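Local coordinates for ORF48 (Lactococcus phage TP901-1, PDB 3UH8), which is a baseplate protein of the phage, whose amino-terminal immunoglobulin-like domain is probably a structural element of the host-adhesion machinery, at residues A[32-37]-A[77-82]. Numbering follows the deposited sequence. Where two conformers were deposited one is given.
Sequences IVAQIV and GTLKYV
Ile32 and Ala34 form hydrogen-bonded pairs with Tyr81 and Leu79 in an antiparallel ladder whose strand axes come within 4.7 Å and run at 155° to each other. Each pair is closed by two backbone bonds, the straightest from Tyr81 N to Ile32 O (3.0 Å, 175° at the hydrogen). A fifth bond, 2.6 Å from Ile36 N to Gly77 O, extends the ladder past the last bridge; its donor lies nearly on the line of the carbonyl bond.

The alternation of a beta strand then divides the side chains. Ile32, Ala34, Leu79 and Tyr81 occupy the buried face, where Leu79 does most of the joining. The two methyls of Leu79 part company: CD1 rests 3.9 Å from Ala34 CB, while CD2 reaches across to Ile36 CD1 at 3.6 Å. The CG1 branch of Ile36, set beside its backbone N, also passes over Gly77 O, 3.5 Å from CG1. Phe98 and Phe100 of strand 92-103 pack against Leu79. The ring of Tyr81 stacks with Phe52, and its hydroxyl is hydrogen-bonded to Glu67 and Ser84.

Val33, Gln35, Thr78 and Lys80 line the other, partly exposed face. The Gln35 chain bends at chi2 (100°), which brings its amide back over Thr78, NE2 lying 3.7 Å from the methyl CG2. Lys80 meets Val33 through CG, 4.3 Å from Val33 CG2.

Strand 30-38 pairs on its other edge, in parallel, with strand 2-9. Strand 78-82 pairs onward with strand 65-73, where Gly77, at positive phi, and Thr78 both face Asp73 in a G1 beta bulge. The pairing thus joins neighbouring strands of the immunoglobulin fold of this all-beta domain, the Leu79 face turned onto Phe98 and Phe100.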
loop_
_atom_site.group_PDB
_atom_site.type_symbol
_atom_site.label_atom_id
_atom_site.label_comp_id
_atom_site.label_asym_id
_atom_site.label_seq_id
_atom_site.Cartn_x
_atom_site.Cartn_y
_atom_site.Cartn_z
ATOM N N ILE A 32 3.453 6.736 0.610
ATOM C CA ILE A 32 4.054 5.605 -0.105
ATOM C C ILE A 32 3.505 5.617 -1.541
ATOM O O ILE A 32 2.302 5.431 -1.739
ATOM C CB ILE A 32 3.824 4.236 0.613
ATOM C CG1 ILE A 32 4.533 4.192 1.993
ATOM C CG2 ILE A 32 4.275 3.055 -0.280
ATOM C CD1 ILE A 32 4.139 2.994 2.920
ATOM N N VAL A 33 4.375 5.882 -2.519
ATOM C CA VAL A 33 4.014 5.912 -3.934
ATOM C C VAL A 33 4.335 4.513 -4.460
ATOM O O VAL A 33 5.484 4.079 -4.384
ATOM C CB VAL A 33 4.730 7.046 -4.720
ATOM C CG1 VAL A 33 4.244 7.105 -6.167
ATOM C CG2 VAL A 33 4.530 8.399 -4.039
ATOM N N ALA A 34 3.312 3.776 -4.902
ATOM C CA ALA A 34 3.526 2.405 -5.358
ATOM C C ALA A 34 3.153 2.137 -6.809
ATOM O O ALA A 34 2.078 2.536 -7.257
ATOM C CB ALA A 34 2.823 1.420 -4.434
ATOM N N GLN A 35 4.051 1.444 -7.535
ATOM C CA GLN A 35 3.839 1.010 -8.917
ATOM C C GLN A 35 3.356 -0.449 -8.845
ATOM O O GLN A 35 4.098 -1.315 -8.380
ATOM C CB GLN A 35 5.141 1.144 -9.744
ATOM C CG GLN A 35 5.076 0.460 -11.110
ATOM C CD GLN A 35 4.795 1.419 -12.230
ATOM O OE1 GLN A 35 5.686 2.134 -12.700
ATOM N NE2 GLN A 35 3.561 1.427 -12.712
ATOM N N ILE A 36 2.090 -0.707 -9.212
ATOM C CA ILE A 36 1.516 -2.047 -9.205
ATOM C C ILE A 36 2.002 -2.794 -10.450
ATOM O O ILE A 36 1.999 -2.260 -11.561
ATOM C CB ILE A 36 -0.018 -2.045 -9.012
ATOM C CG1 ILE A 36 -0.457 -1.105 -7.853
ATOM C CG2 ILE A 36 -0.571 -3.444 -8.809
ATOM C CD1 ILE A 36 0.253 -1.273 -6.413
ATOM N N VAL A 37 2.496 -3.997 -10.210
ATOM C CA VAL A 37 3.093 -4.840 -11.228
ATOM C C VAL A 37 2.519 -6.259 -11.214
ATOM O O VAL A 37 2.205 -6.802 -10.156
ATOM C CB VAL A 37 4.646 -4.739 -11.133
ATOM C CG1 VAL A 37 5.340 -6.094 -11.122
ATOM C CG2 VAL A 37 5.205 -3.843 -12.233
ATOM N N GLY A 77 -1.147 2.007 -13.392
ATOM C CA GLY A 77 -0.901 1.097 -12.283
ATOM C C GLY A 77 -0.182 1.711 -11.101
ATOM O O GLY A 77 0.617 1.031 -10.452
ATOM N N THR A 78 -0.455 2.998 -10.808
ATOM C CA THR A 78 0.176 3.693 -9.684
ATOM C C THR A 78 -0.817 4.138 -8.626
ATOM O O THR A 78 -1.989 4.374 -8.927
ATOM C CB THR A 78 1.056 4.866 -10.141
ATOM O OG1 THR A 78 0.251 5.862 -10.770
ATOM C CG2 THR A 78 2.197 4.439 -11.039
ATOM N N LEU A 79 -0.335 4.258 -7.383
ATOM C CA LEU A 79 -1.124 4.724 -6.247
ATOM C C LEU A 79 -0.274 5.527 -5.267
ATOM O O LEU A 79 0.940 5.319 -5.176
ATOM C CB LEU A 79 -1.880 3.571 -5.541
ATOM C CG LEU A 79 -1.070 2.451 -4.863
ATOM C CD1 LEU A 79 -0.690 2.825 -3.439
ATOM C CD2 LEU A 79 -1.870 1.174 -4.821
ATOM N N LYS A 80 -0.924 6.418 -4.515
ATOM C CA LYS A 80 -0.284 7.231 -3.494
ATOM C C LYS A 80 -1.074 7.070 -2.198
ATOM O O LYS A 80 -2.227 7.499 -2.124
ATOM C CB LYS A 80 -0.202 8.705 -3.938
ATOM C CG LYS A 80 0.518 9.615 -2.951
ATOM C CD LYS A 80 0.514 11.055 -3.425
ATOM C CE LYS A 80 1.124 11.978 -2.403
ATOM N NZ LYS A 80 1.247 13.363 -2.923
ATOM N N TYR A 81 -0.471 6.409 -1.198
ATOM C CA TYR A 81 -1.104 6.210 0.104
ATOM C C TYR A 81 -0.432 7.098 1.152
ATOM O O TYR A 81 0.774 6.992 1.347
ATOM C CB TYR A 81 -1.091 4.718 0.535
ATOM C CG TYR A 81 -1.362 4.526 2.015
ATOM C CD1 TYR A 81 -2.637 4.696 2.542
ATOM C CD2 TYR A 81 -0.322 4.242 2.899
ATOM C CE1 TYR A 81 -2.878 4.577 3.909
ATOM C CE2 TYR A 81 -0.552 4.116 4.269
ATOM C CZ TYR A 81 -1.830 4.296 4.770
ATOM O OH TYR A 81 -2.054 4.170 6.118
ATOM N N VAL A 82 -1.219 7.938 1.841
ATOM C CA VAL A 82 -0.713 8.816 2.904
ATOM C C VAL A 82 -0.742 8.024 4.212
ATOM O O VAL A 82 -1.814 7.575 4.628
ATOM C CB VAL A 82 -1.491 10.161 2.990
ATOM C CG1 VAL A 82 -0.994 11.022 4.155
ATOM C CG2 VAL A 82 -1.397 10.936 1.677
#